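Local atomic coordinates of ferrous iron transport protein B (Legionella pneumophila, PDB entry 3IBY), a protein that probably transports ferrous iron across the inner membrane in a GTP-driven uptake system, this chain being its cytosolic part. Residues 84-89 against 159-164; 89-94 against 101-106; 105-110 against 139-144. All coordinates share one frame; numbering follows the deposited sequence.

Contact 1 (84-89 against 159-164); sequences YDCIIN and QSLLHC
Cys86, at the start of strand 86-92, and Cys164, just past helix 154-162, are the closest pair along the two backbones, with CA atoms 6.8 Å apart, and both CB atoms point across the gap. The thiol of Cys164 stands anti to the backbone N (chi1 -173°), which places the sulfur against Cys86, with Cys164 SG 3.7 Å from Cys86 CB. The same methylene lies 3.9 Å from the carbonyl, Cys86 CB to Cys164 O. The thiol of Cys86, by contrast, sits between its own N and carbonyl carbon (chi1 58°) and swings past; Cys86 SG and Cys164 SG are 4.5 Å apart, so the two form no disulfide. Cys86 SG turns instead toward Leu161, and reaches Leu161 CD2 at a loose 4.4 Å. Leu161 CD2 also receives Ile88, whose longer branch crosses the leucine at about a right angle, so that Leu161 CD2 is 3.9 Å from Ile88 CG1 and equally close to Ile88 CD1. The side-chain contacts are apolar, two sulfurs at one end and two branched chains at the other. Cys86 points its CB toward 159-164 and Ile88 bends its outer carbons there, whereas the CB of Ile87 points away. Around them, Pro112 packs on both cysteines, and Ile88 also touches Leu6, Ile52 and Val114. Leu161 touches Ile50 of strand 48-54 and Ser160 touches Val114 of strand 113-118, so helix 154-162 spans these strands on one face of the sheet.

Contact 2 (89-94 against 101-106); sequences NVIDAC and YLTSQL
Asn89 on strand 86-92 reaches into helix 96-106 between Thr103 and Leu106. Its CB already touches the helix, with Leu106 CD1 3.8 Å from Asn89 CB. The same methyl lies beside the amide: Asn89 CG lies 3.7 Å from Leu106 CD1, and Asn89 OD1 is 4.0 Å from that methyl. With CG anti to the backbone N (chi1 175°), the amide extends away from the sheet and brings its nitrogen to Thr103. There Asn89 ND2 donates to Thr103 OG1 at 2.5 Å, a separation so short that its exact value is doubtful. The N-H...O angle is 155° and the hydroxyl lies in the plane of the amide. Thr103 OG1 sits beside its own backbone N and makes a second, weak bond to the carbonyl of His99, one turn earlier, which helps to fix the hydroxyl. Ile91, two residues on along the strand, adds its terminal methyl, with Ile91 CD1 3.8 Å from Thr103 OG1. Strand and helix run nearly antiparallel, at 160° with axes 9.5 Å apart. At the end of the strand, Asp92 OD1 accepts from Cys94 N in an Asx turn at the bend toward the helix. This is the first half of a beta-alpha-beta crossover that continues into strand 113-118, as in P-loop G domains, and the side chain of Asn89 comes within about 4 Å of Gly8 of the predicted GTP-binding loop.

Contact 3 (105-110 against 139-144); sequences QLFELG and LGCSVI
Phe107, in the turn following Leu106, drives its ring against Leu139 O and CB and the sulfur of Cys141. The shortest approach is to a carbonyl: Phe107 CE2 lies 3.2 Å from Leu139 O, which comes in obliquely to the ring. Leu139 CB meets the ring edge in the ring plane, 4.0 Å from Phe107 CE2, and the two side chains cross at about a right angle. From the same side of the ring plane as Leu139 O, Cys141 SG approaches Phe107 CZ to 3.8 Å. This sulfur-aromatic contact is again oblique, the sulfur being 5.0 Å from the ring centroid of Phe107 and 69° off its normal. Phe107 CG lies beside its backbone N (chi1 -74°), a torsion that turns the ring toward 139-144. Cys141 SG sits between its own N and carbonyl carbon (chi1 69°), on the side facing the aromatic ring. Both segments are connections at helix ends in the alpha/beta G domain: one leads from helix 96-106 toward strand 113-118, the other from helix 132-139 into strand 143-145 at the rim of the sheet. Gly140, with positive phi, ends helix 132-139 immediately after the carbonyl that faces the ring. On the other side a type I beta turn from Leu106 to Leu109 carries Phe107, held by Leu109 N bonding to Leu106 O at 2.9 Å. Val113 packs on Phe107, Val115 on Cys141, and Ile168 on both. Farther out, Glu108 turns to the C-terminal helices, which probably belong to the GDI domain, in salt bridges with Arg206 of helix 197-209 and Arg242 of helix 234-253.

The three contacts lie within the G domain and share its central mixed sheet. Contact 1 closes the longest loop of chain, and contacts 2 and 3 are nested inside it, contact 3 beginning on the helix where contact 2 ends. Strand 86-92 serves contacts 1 and 2, centres about 15 Å apart: Cys86 and Ile88 serve 159-164, Asn89 and Ile91 helix 96-106. Contacts 2 and 3, centres about 9 Å apart, share Gln105 and Leu106. Contact 3 has its centre about 11 Å from that of contact 1, joined through Leu109 against Ile87 and Tyr84. Together they pack helices on both faces of the sheet that carries the predicted GTP-binding loops.

Contact 1 (84-89 against 159-164)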
ATOM      1  N   TYR A  84      -0.725 -10.465  -9.225  1.00 11.24           N
ATOM      2  CA  TYR A  84      -1.117  -9.160  -9.698  1.00 10.32           C
ATOM      3  C   TYR A  84       0.068  -8.400 -10.299  1.00 10.74           C
ATOM      4  O   TYR A  84       1.221  -8.616  -9.917  1.00 11.38           O
ATOM      5  CB  TYR A  84      -1.714  -8.388  -8.523  1.00 10.92           C
ATOM      6  CG  TYR A  84      -0.807  -8.180  -7.316  1.00 10.54           C
ATOM      7  CD1 TYR A  84      -0.732  -9.132  -6.282  1.00 11.11           C
ATOM      8  CD2 TYR A  84      -0.052  -7.025  -7.185  1.00 10.34           C
ATOM      9  CE1 TYR A  84       0.090  -8.931  -5.172  1.00  9.13           C
ATOM     10  CE2 TYR A  84       0.761  -6.821  -6.078  1.00  9.24           C
ATOM     11  CZ  TYR A  84       0.835  -7.780  -5.087  1.00  9.21           C
ATOM     12  OH  TYR A  84       1.653  -7.550  -4.007  1.00  9.15           O
ATOM     13  N   ASP A  85      -0.221  -7.502 -11.236  1.00 10.90           N
ATOM     14  CA  ASP A  85       0.796  -6.798 -11.982  1.00 10.98           C
ATOM     15  C   ASP A  85       1.063  -5.450 -11.369  1.00 11.53           C
ATOM     16  O   ASP A  85       2.180  -4.954 -11.455  1.00 11.92           O
ATOM     17  CB  ASP A  85       0.384  -6.629 -13.456  1.00 10.81           C
ATOM     18  CG  ASP A  85       0.156  -7.952 -14.142  1.00  9.96           C
ATOM     19  OD1 ASP A  85       1.118  -8.759 -14.151  1.00  6.70           O
ATOM     20  OD2 ASP A  85      -0.983  -8.187 -14.632  1.00  7.15           O
ATOM     21  N   CYS A  86       0.054  -4.830 -10.777  1.00 12.18           N
ATOM     22  CA  CYS A  86       0.308  -3.543 -10.099  1.00 13.27           C
ATOM     23  C   CYS A  86      -0.709  -3.220  -9.013  1.00 12.80           C
ATOM     24  O   CYS A  86      -1.741  -3.905  -8.912  1.00 13.40           O
ATOM     25  CB  CYS A  86       0.303  -2.428 -11.133  1.00 13.94           C
ATOM     26  SG  CYS A  86      -1.249  -2.456 -11.952  1.00 14.86           S
ATOM     27  N   ILE A  87      -0.418  -2.189  -8.212  1.00 12.34           N
ATOM     28  CA  ILE A  87      -1.351  -1.715  -7.159  1.00 12.30           C
ATOM     29  C   ILE A  87      -1.784  -0.290  -7.400  1.00 11.57           C
ATOM     30  O   ILE A  87      -0.978   0.574  -7.761  1.00 11.75           O
ATOM     31  CB  ILE A  87      -0.727  -1.763  -5.758  1.00 12.55           C
ATOM     32  CG1 ILE A  87      -0.411  -3.205  -5.361  1.00 13.75           C
ATOM     33  CG2 ILE A  87      -1.640  -1.152  -4.715  1.00 12.08           C
ATOM     34  CD1 ILE A  87       0.900  -3.310  -4.509  1.00 13.98           C
ATOM     35  N   ILE A  88      -3.066  -0.068  -7.177  1.00 10.69           N
ATOM     36  CA  ILE A  88      -3.640   1.249  -7.161  1.00 10.66           C
ATOM     37  C   ILE A  88      -3.914   1.563  -5.708  1.00 12.02           C
ATOM     38  O   ILE A  88      -4.888   1.052  -5.078  1.00 13.50           O
ATOM     39  CB  ILE A  88      -4.963   1.350  -7.950  1.00 10.07           C
ATOM     40  CG1 ILE A  88      -4.753   0.971  -9.409  1.00  9.51           C
ATOM     41  CG2 ILE A  88      -5.490   2.761  -7.897  1.00  7.53           C
ATOM     42  CD1 ILE A  88      -6.100   0.812 -10.163  1.00 10.21           C
ATOM     43  N   ASN A  89      -3.032   2.373  -5.149  1.00 12.21           N
ATOM     44  CA  ASN A  89      -3.143   2.778  -3.775  1.00 11.77           C
ATOM     45  C   ASN A  89      -4.007   4.032  -3.778  1.00 12.04           C
ATOM     46  O   ASN A  89      -3.618   5.088  -4.286  1.00 11.73           O
ATOM     47  CB  ASN A  89      -1.736   3.007  -3.244  1.00 11.60           C
ATOM     48  CG  ASN A  89      -1.706   3.551  -1.848  1.00 12.35           C
ATOM     49  OD1 ASN A  89      -2.675   3.419  -1.075  1.00 13.33           O
ATOM     50  ND2 ASN A  89      -0.581   4.173  -1.501  1.00  8.18           N
ATOM     51  N   GLN A 159      -5.059   6.101 -17.731  1.00 11.17           N
ATOM     52  CA  GLN A 159      -3.889   6.233 -18.592  1.00 11.63           C
ATOM     53  C   GLN A 159      -2.619   5.794 -17.847  1.00 11.83           C
ATOM     54  O   GLN A 159      -1.882   4.932 -18.310  1.00 12.03           O
ATOM     55  CB  GLN A 159      -3.758   7.662 -19.093  1.00 11.47           C
ATOM     56  CG  GLN A 159      -3.438   7.737 -20.560  1.00 14.21           C
ATOM     57  CD  GLN A 159      -4.509   7.080 -21.401  1.00 15.90           C
ATOM     58  OE1 GLN A 159      -5.702   7.206 -21.102  1.00 17.37           O
ATOM     59  NE2 GLN A 159      -4.092   6.341 -22.432  1.00 13.84           N
ATOM     60  N   SER A 160      -2.410   6.341 -16.657  1.00 11.64           N
ATOM     61  CA  SER A 160      -1.287   5.964 -15.821  1.00 11.43           C
ATOM     62  C   SER A 160      -1.216   4.449 -15.505  1.00 10.79           C
ATOM     63  O   SER A 160      -0.133   3.936 -15.201  1.00 11.31           O
ATOM     64  CB  SER A 160      -1.386   6.743 -14.521  1.00 11.98           C
ATOM     65  OG  SER A 160      -0.189   6.684 -13.802  1.00 13.98           O
ATOM     66  N   LEU A 161      -2.335   3.731 -15.576  1.00  9.34           N
ATOM     67  CA  LEU A 161      -2.316   2.278 -15.420  1.00  8.39           C
ATOM     68  C   LEU A 161      -1.552   1.529 -16.462  1.00  8.41           C
ATOM     69  O   LEU A 161      -0.901   0.557 -16.152  1.00  8.51           O
ATOM     70  CB  LEU A 161      -3.700   1.710 -15.472  1.00  8.02           C
ATOM     71  CG  LEU A 161      -4.381   1.720 -14.140  1.00  7.01           C
ATOM     72  CD1 LEU A 161      -5.618   0.903 -14.349  1.00  7.36           C
ATOM     73  CD2 LEU A 161      -3.472   1.141 -13.060  1.00  3.99           C
ATOM     74  N   LEU A 162      -1.682   1.949 -17.707  1.00  8.69           N
ATOM     75  CA  LEU A 162      -0.954   1.335 -18.797  1.00  8.99           C
ATOM     76  C   LEU A 162       0.567   1.498 -18.698  1.00  9.67           C
ATOM     77  O   LEU A 162       1.301   0.732 -19.301  1.00  9.73           O
ATOM     78  CB  LEU A 162      -1.425   1.920 -20.129  1.00  8.80           C
ATOM     79  CG  LEU A 162      -2.836   1.555 -20.556  1.00  7.96           C
ATOM     80  CD1 LEU A 162      -3.181   2.326 -21.819  1.00  7.12           C
ATOM     81  CD2 LEU A 162      -2.959   0.065 -20.774  1.00  6.47           C
ATOM     82  N   HIS A 163       1.042   2.508 -17.979  1.00 10.67           N
ATOM     83  CA  HIS A 163       2.488   2.739 -17.838  1.00 11.34           C
ATOM     84  C   HIS A 163       2.930   2.493 -16.388  1.00 11.90           C
ATOM     85  O   HIS A 163       3.880   3.105 -15.902  1.00 12.11           O
ATOM     86  CB  HIS A 163       2.851   4.160 -18.281  1.00 11.28           C
ATOM     87  CG  HIS A 163       2.064   4.643 -19.457  1.00 11.89           C
ATOM     88  ND1 HIS A 163       2.085   4.005 -20.679  1.00 13.02           N
ATOM     89  CD2 HIS A 163       1.231   5.702 -19.602  1.00 12.20           C
ATOM     90  CE1 HIS A 163       1.306   4.653 -21.528  1.00 12.96           C
ATOM     91  NE2 HIS A 163       0.772   5.685 -20.899  1.00 12.68           N
ATOM     92  N   CYS A 164       2.234   1.593 -15.702  1.00 12.46           N
ATOM     93  CA  CYS A 164       2.565   1.255 -14.330  1.00 12.95           C
ATOM     94  C   CYS A 164       3.227  -0.095 -14.337  1.00 13.08           C
ATOM     95  O   CYS A 164       2.635  -1.094 -13.908  1.00 12.97           O
ATOM     96  CB  CYS A 164       1.310   1.216 -13.469  1.00 13.09           C
ATOM     97  SG  CYS A 164       1.657   0.989 -11.703  1.00 15.28           S
TER

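Contact 2 (89-94 against 101-106)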
ATOM      1  N   ASN A  89      -3.032   2.373  -5.149  1.00 12.21           N
ATOM      2  CA  ASN A  89      -3.143   2.778  -3.775  1.00 11.77           C
ATOM      3  C   ASN A  89      -4.007   4.032  -3.778  1.00 12.04           C
ATOM      4  O   ASN A  89      -3.618   5.088  -4.286  1.00 11.73           O
ATOM      5  CB  ASN A  89      -1.736   3.007  -3.244  1.00 11.60           C
ATOM      6  CG  ASN A  89      -1.706   3.551  -1.848  1.00 12.35           C
ATOM      7  OD1 ASN A  89      -2.675   3.419  -1.075  1.00 13.33           O
ATOM      8  ND2 ASN A  89      -0.581   4.173  -1.501  1.00  8.18           N
ATOM      9  N   VAL A  90      -5.211   3.896  -3.236  1.00 12.78           N
ATOM     10  CA  VAL A  90      -6.120   5.037  -3.041  1.00 12.42           C
ATOM     11  C   VAL A  90      -5.890   5.719  -1.726  1.00 12.08           C
ATOM     12  O   VAL A  90      -6.043   5.121  -0.672  1.00 10.65           O
ATOM     13  CB  VAL A  90      -7.606   4.649  -2.963  1.00 12.58           C
ATOM     14  CG1 VAL A  90      -8.450   5.833  -3.443  1.00 12.20           C
ATOM     15  CG2 VAL A  90      -7.866   3.461  -3.741  1.00 13.06           C
ATOM     16  N   ILE A  91      -5.605   7.006  -1.821  1.00 12.82           N
ATOM     17  CA  ILE A  91      -5.347   7.847  -0.680  1.00 12.97           C
ATOM     18  C   ILE A  91      -6.433   8.860  -0.564  1.00 13.07           C
ATOM     19  O   ILE A  91      -6.908   9.362  -1.577  1.00 13.17           O
ATOM     20  CB  ILE A  91      -4.055   8.590  -0.908  1.00 13.22           C
ATOM     21  CG1 ILE A  91      -2.915   7.602  -0.860  1.00 14.00           C
ATOM     22  CG2 ILE A  91      -3.829   9.654   0.140  1.00 12.38           C
ATOM     23  CD1 ILE A  91      -1.591   8.228  -0.968  1.00 14.61           C
ATOM     24  N   ASP A  92      -6.797   9.183   0.673  1.00 13.59           N
ATOM     25  CA  ASP A  92      -7.716  10.285   0.987  1.00 13.55           C
ATOM     26  C   ASP A  92      -6.882  11.536   1.245  1.00 12.90           C
ATOM     27  O   ASP A  92      -6.174  11.597   2.226  1.00 12.79           O
ATOM     28  CB  ASP A  92      -8.572   9.954   2.230  1.00 13.29           C
ATOM     29  CG  ASP A  92      -9.602  11.065   2.566  1.00 14.54           C
ATOM     30  OD1 ASP A  92      -9.490  12.146   1.961  1.00 16.50           O
ATOM     31  OD2 ASP A  92     -10.520  10.877   3.426  1.00 14.09           O
ATOM     32  N   ALA A  93      -7.019  12.557   0.398  1.00 13.30           N
ATOM     33  CA  ALA A  93      -6.235  13.820   0.530  1.00 13.25           C
ATOM     34  C   ALA A  93      -6.371  14.467   1.895  1.00 13.10           C
ATOM     35  O   ALA A  93      -5.485  15.161   2.374  1.00 14.56           O
ATOM     36  CB  ALA A  93      -6.611  14.795  -0.553  1.00 12.60           C
ATOM     37  N   CYS A  94      -7.466  14.208   2.550  1.00 13.08           N
ATOM     38  CA  CYS A  94      -7.716  14.850   3.802  1.00 14.21           C
ATOM     39  C   CYS A  94      -6.992  14.165   4.964  1.00 14.14           C
ATOM     40  O   CYS A  94      -7.045  14.645   6.093  1.00 15.41           O
ATOM     41  CB  CYS A  94      -9.234  14.831   4.093  1.00 14.84           C
ATOM     42  SG  CYS A  94     -10.300  15.563   2.806  1.00 15.64           S
ATOM     43  N   TYR A 101       0.957   5.688   5.641  1.00 10.08           N
ATOM     44  CA  TYR A 101       1.618   4.635   6.391  1.00  9.72           C
ATOM     45  C   TYR A 101       1.517   3.385   5.546  1.00  9.26           C
ATOM     46  O   TYR A 101       2.525   2.748   5.265  1.00  9.80           O
ATOM     47  CB  TYR A 101       0.969   4.446   7.750  1.00  9.55           C
ATOM     48  CG  TYR A 101       1.772   3.642   8.730  1.00  9.18           C
ATOM     49  CD1 TYR A 101       2.641   4.255   9.594  1.00  8.08           C
ATOM     50  CD2 TYR A 101       1.630   2.254   8.806  1.00 10.81           C
ATOM     51  CE1 TYR A 101       3.360   3.523  10.531  1.00  8.86           C
ATOM     52  CE2 TYR A 101       2.351   1.516   9.709  1.00 10.72           C
ATOM     53  CZ  TYR A 101       3.213   2.167  10.591  1.00  9.87           C
ATOM     54  OH  TYR A 101       3.917   1.446  11.528  1.00 10.42           O
ATOM     55  N   LEU A 102       0.306   3.079   5.103  1.00  8.93           N
ATOM     56  CA  LEU A 102       0.057   1.914   4.264  1.00  9.24           C
ATOM     57  C   LEU A 102       0.853   1.926   2.995  1.00  9.69           C
ATOM     58  O   LEU A 102       1.328   0.887   2.529  1.00 10.07           O
ATOM     59  CB  LEU A 102      -1.407   1.818   3.907  1.00  9.05           C
ATOM     60  CG  LEU A 102      -1.835   0.745   2.914  1.00  7.92           C
ATOM     61  CD1 LEU A 102      -1.460  -0.619   3.462  1.00  6.30           C
ATOM     62  CD2 LEU A 102      -3.365   0.900   2.665  1.00  5.33           C
ATOM     63  N   THR A 103       1.011   3.121   2.454  1.00 10.71           N
ATOM     64  CA  THR A 103       1.660   3.320   1.170  1.00 10.88           C
ATOM     65  C   THR A 103       3.103   2.915   1.234  1.00 10.51           C
ATOM     66  O   THR A 103       3.608   2.264   0.329  1.00 11.24           O
ATOM     67  CB  THR A 103       1.637   4.797   0.721  1.00 10.81           C
ATOM     68  OG1 THR A 103       0.290   5.268   0.596  1.00 11.38           O
ATOM     69  CG2 THR A 103       2.306   4.911  -0.626  1.00 12.21           C
ATOM     70  N   SER A 104       3.768   3.356   2.284  1.00 10.15           N
ATOM     71  CA  SER A 104       5.192   3.085   2.453  1.00 10.04           C
ATOM     72  C   SER A 104       5.407   1.595   2.609  1.00 10.37           C
ATOM     73  O   SER A 104       6.383   1.080   2.096  1.00 11.52           O
ATOM     74  CB  SER A 104       5.741   3.819   3.665  1.00  9.10           C
ATOM     75  OG  SER A 104       5.101   3.367   4.845  1.00  8.27           O
ATOM     76  N   GLN A 105       4.505   0.921   3.324  1.00 10.52           N
ATOM     77  CA  GLN A 105       4.547  -0.544   3.455  1.00 10.86           C
ATOM     78  C   GLN A 105       4.400  -1.243   2.083  1.00 10.36           C
ATOM     79  O   GLN A 105       5.159  -2.158   1.786  1.00 10.25           O
ATOM     80  CB  GLN A 105       3.493  -1.074   4.450  1.00 11.01           C
ATOM     81  CG  GLN A 105       3.689  -0.653   5.899  1.00 11.03           C
ATOM     82  CD  GLN A 105       2.590  -1.196   6.836  1.00 11.89           C
ATOM     83  OE1 GLN A 105       1.495  -1.475   6.384  1.00 11.07           O
ATOM     84  NE2 GLN A 105       2.884  -1.317   8.150  1.00 11.74           N
ATOM     85  N   LEU A 106       3.447  -0.789   1.266  1.00 10.06           N
ATOM     86  CA  LEU A 106       3.217  -1.307  -0.107  1.00  9.35           C
ATOM     87  C   LEU A 106       4.414  -1.185  -1.038  1.00  9.58           C
ATOM     88  O   LEU A 106       4.715  -2.098  -1.770  1.00 10.01           O
ATOM     89  CB  LEU A 106       2.076  -0.540  -0.741  1.00  8.61           C
ATOM     90  CG  LEU A 106       0.681  -0.618  -0.127  1.00  9.00           C
ATOM     91  CD1 LEU A 106      -0.295   0.254  -0.981  1.00  8.91           C
ATOM     92  CD2 LEU A 106       0.147  -2.048  -0.020  1.00  7.07           C
TER

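Contact 3 (105-110 against 139-144)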
ATOM      1  N   GLN A 105       4.505   0.921   3.324  1.00 10.52           N
ATOM      2  CA  GLN A 105       4.547  -0.544   3.455  1.00 10.86           C
ATOM      3  C   GLN A 105       4.400  -1.243   2.083  1.00 10.36           C
ATOM      4  O   GLN A 105       5.159  -2.158   1.786  1.00 10.25           O
ATOM      5  CB  GLN A 105       3.493  -1.074   4.450  1.00 11.01           C
ATOM      6  CG  GLN A 105       3.689  -0.653   5.899  1.00 11.03           C
ATOM      7  CD  GLN A 105       2.590  -1.196   6.836  1.00 11.89           C
ATOM      8  OE1 GLN A 105       1.495  -1.475   6.384  1.00 11.07           O
ATOM      9  NE2 GLN A 105       2.884  -1.317   8.150  1.00 11.74           N
ATOM     10  N   LEU A 106       3.447  -0.789   1.266  1.00 10.06           N
ATOM     11  CA  LEU A 106       3.217  -1.307  -0.107  1.00  9.35           C
ATOM     12  C   LEU A 106       4.414  -1.185  -1.038  1.00  9.58           C
ATOM     13  O   LEU A 106       4.715  -2.098  -1.770  1.00 10.01           O
ATOM     14  CB  LEU A 106       2.076  -0.540  -0.741  1.00  8.61           C
ATOM     15  CG  LEU A 106       0.681  -0.618  -0.127  1.00  9.00           C
ATOM     16  CD1 LEU A 106      -0.295   0.254  -0.981  1.00  8.91           C
ATOM     17  CD2 LEU A 106       0.147  -2.048  -0.020  1.00  7.07           C
ATOM     18  N   PHE A 107       5.072  -0.029  -1.028  1.00 10.59           N
ATOM     19  CA  PHE A 107       6.348   0.197  -1.741  1.00 11.31           C
ATOM     20  C   PHE A 107       7.430  -0.800  -1.402  1.00 11.73           C
ATOM     21  O   PHE A 107       8.398  -0.891  -2.123  1.00 13.23           O
ATOM     22  CB  PHE A 107       6.964   1.547  -1.350  1.00 11.27           C
ATOM     23  CG  PHE A 107       6.278   2.739  -1.929  1.00 12.31           C
ATOM     24  CD1 PHE A 107       5.073   2.632  -2.631  1.00 10.79           C
ATOM     25  CD2 PHE A 107       6.829   4.001  -1.745  1.00 14.01           C
ATOM     26  CE1 PHE A 107       4.486   3.721  -3.160  1.00  7.62           C
ATOM     27  CE2 PHE A 107       6.192   5.117  -2.257  1.00 11.62           C
ATOM     28  CZ  PHE A 107       5.025   4.958  -2.962  1.00  9.57           C
ATOM     29  N   GLU A 108       7.318  -1.486  -0.270  1.00 11.62           N
ATOM     30  CA  GLU A 108       8.296  -2.499   0.118  1.00 10.94           C
ATOM     31  C   GLU A 108       7.988  -3.855  -0.531  1.00 10.83           C
ATOM     32  O   GLU A 108       8.713  -4.798  -0.299  1.00 10.71           O
ATOM     33  CB  GLU A 108       8.339  -2.636   1.657  1.00 10.98           C
ATOM     34  CG  GLU A 108       8.368  -1.298   2.445  1.00 10.68           C
ATOM     35  CD  GLU A 108       8.601  -1.448   3.951  1.00 10.18           C
ATOM     36  OE1 GLU A 108       8.233  -2.472   4.546  1.00  5.91           O
ATOM     37  OE2 GLU A 108       9.167  -0.520   4.580  1.00 14.58           O
ATOM     38  N   LEU A 109       6.903  -3.974  -1.298  1.00 10.80           N
ATOM     39  CA  LEU A 109       6.645  -5.210  -2.077  1.00 11.32           C
ATOM     40  C   LEU A 109       7.496  -5.320  -3.371  1.00 11.91           C
ATOM     41  O   LEU A 109       7.707  -6.387  -3.912  1.00 12.35           O
ATOM     42  CB  LEU A 109       5.162  -5.311  -2.462  1.00 10.39           C
ATOM     43  CG  LEU A 109       4.195  -5.517  -1.303  1.00 10.38           C
ATOM     44  CD1 LEU A 109       2.786  -5.021  -1.656  1.00  8.67           C
ATOM     45  CD2 LEU A 109       4.165  -6.974  -0.849  1.00  7.59           C
ATOM     46  N   GLY A 110       7.957  -4.208  -3.898  1.00 12.88           N
ATOM     47  CA  GLY A 110       8.649  -4.247  -5.172  1.00 13.27           C
ATOM     48  C   GLY A 110       7.730  -4.514  -6.344  1.00 13.04           C
ATOM     49  O   GLY A 110       8.171  -4.922  -7.404  1.00 13.90           O
ATOM     50  N   LEU A 139       7.744  10.476  -3.373  1.00 13.63           N
ATOM     51  CA  LEU A 139       7.323   9.057  -3.302  1.00 13.65           C
ATOM     52  C   LEU A 139       7.853   8.175  -4.453  1.00 14.24           C
ATOM     53  O   LEU A 139       7.800   6.925  -4.366  1.00 14.85           O
ATOM     54  CB  LEU A 139       5.785   8.923  -3.289  1.00 13.33           C
ATOM     55  CG  LEU A 139       4.956   9.451  -2.113  1.00 13.12           C
ATOM     56  CD1 LEU A 139       3.493   9.044  -2.260  1.00  9.28           C
ATOM     57  CD2 LEU A 139       5.527   9.009  -0.777  1.00 12.04           C
ATOM     58  N   GLY A 140       8.304   8.794  -5.547  1.00 14.04           N
ATOM     59  CA  GLY A 140       8.801   8.031  -6.693  1.00 13.76           C
ATOM     60  C   GLY A 140       7.782   7.221  -7.489  1.00 13.43           C
ATOM     61  O   GLY A 140       8.148   6.304  -8.176  1.00 13.59           O
ATOM     62  N   CYS A 141       6.500   7.550  -7.408  1.00 13.67           N
ATOM     63  CA  CYS A 141       5.477   6.913  -8.260  1.00 13.29           C
ATOM     64  C   CYS A 141       4.488   7.947  -8.739  1.00 12.69           C
ATOM     65  O   CYS A 141       4.350   8.988  -8.100  1.00 12.16           O
ATOM     66  CB  CYS A 141       4.713   5.875  -7.477  1.00 13.38           C
ATOM     67  SG  CYS A 141       3.620   6.539  -6.173  1.00 16.22           S
ATOM     68  N   SER A 142       3.789   7.661  -9.843  1.00 11.72           N
ATOM     69  CA  SER A 142       2.685   8.513 -10.270  1.00 11.43           C
ATOM     70  C   SER A 142       1.746   8.762  -9.109  1.00 10.91           C
ATOM     71  O   SER A 142       1.359   7.814  -8.398  1.00 10.04           O
ATOM     72  CB  SER A 142       1.875   7.865 -11.381  1.00 11.42           C
ATOM     73  OG  SER A 142       2.679   7.673 -12.524  1.00 12.44           O
ATOM     74  N   VAL A 143       1.433  10.042  -8.905  1.00 10.58           N
ATOM     75  CA  VAL A 143       0.393  10.478  -7.954  1.00 10.78           C
ATOM     76  C   VAL A 143      -0.677  11.177  -8.799  1.00 10.47           C
ATOM     77  O   VAL A 143      -0.377  12.160  -9.474  1.00 10.14           O
ATOM     78  CB  VAL A 143       0.944  11.427  -6.862  1.00 10.50           C
ATOM     79  CG1 VAL A 143      -0.116  11.676  -5.829  1.00 11.69           C
ATOM     80  CG2 VAL A 143       2.167  10.860  -6.207  1.00  8.86           C
ATOM     81  N   ILE A 144      -1.887  10.620  -8.822  1.00 10.19           N
ATOM     82  CA  ILE A 144      -2.903  11.057  -9.770  1.00 10.22           C
ATOM     83  C   ILE A 144      -4.066  11.582  -8.966  1.00 10.54           C
ATOM     84  O   ILE A 144      -4.774  10.806  -8.312  1.00 11.36           O
ATOM     85  CB  ILE A 144      -3.384   9.920 -10.715  1.00 10.37           C
ATOM     86  CG1 ILE A 144      -2.212   9.355 -11.569  1.00 10.51           C
ATOM     87  CG2 ILE A 144      -4.555  10.404 -11.595  1.00  8.13           C
ATOM     88  CD1 ILE A 144      -1.655  10.264 -12.677  1.00  7.40           C
TER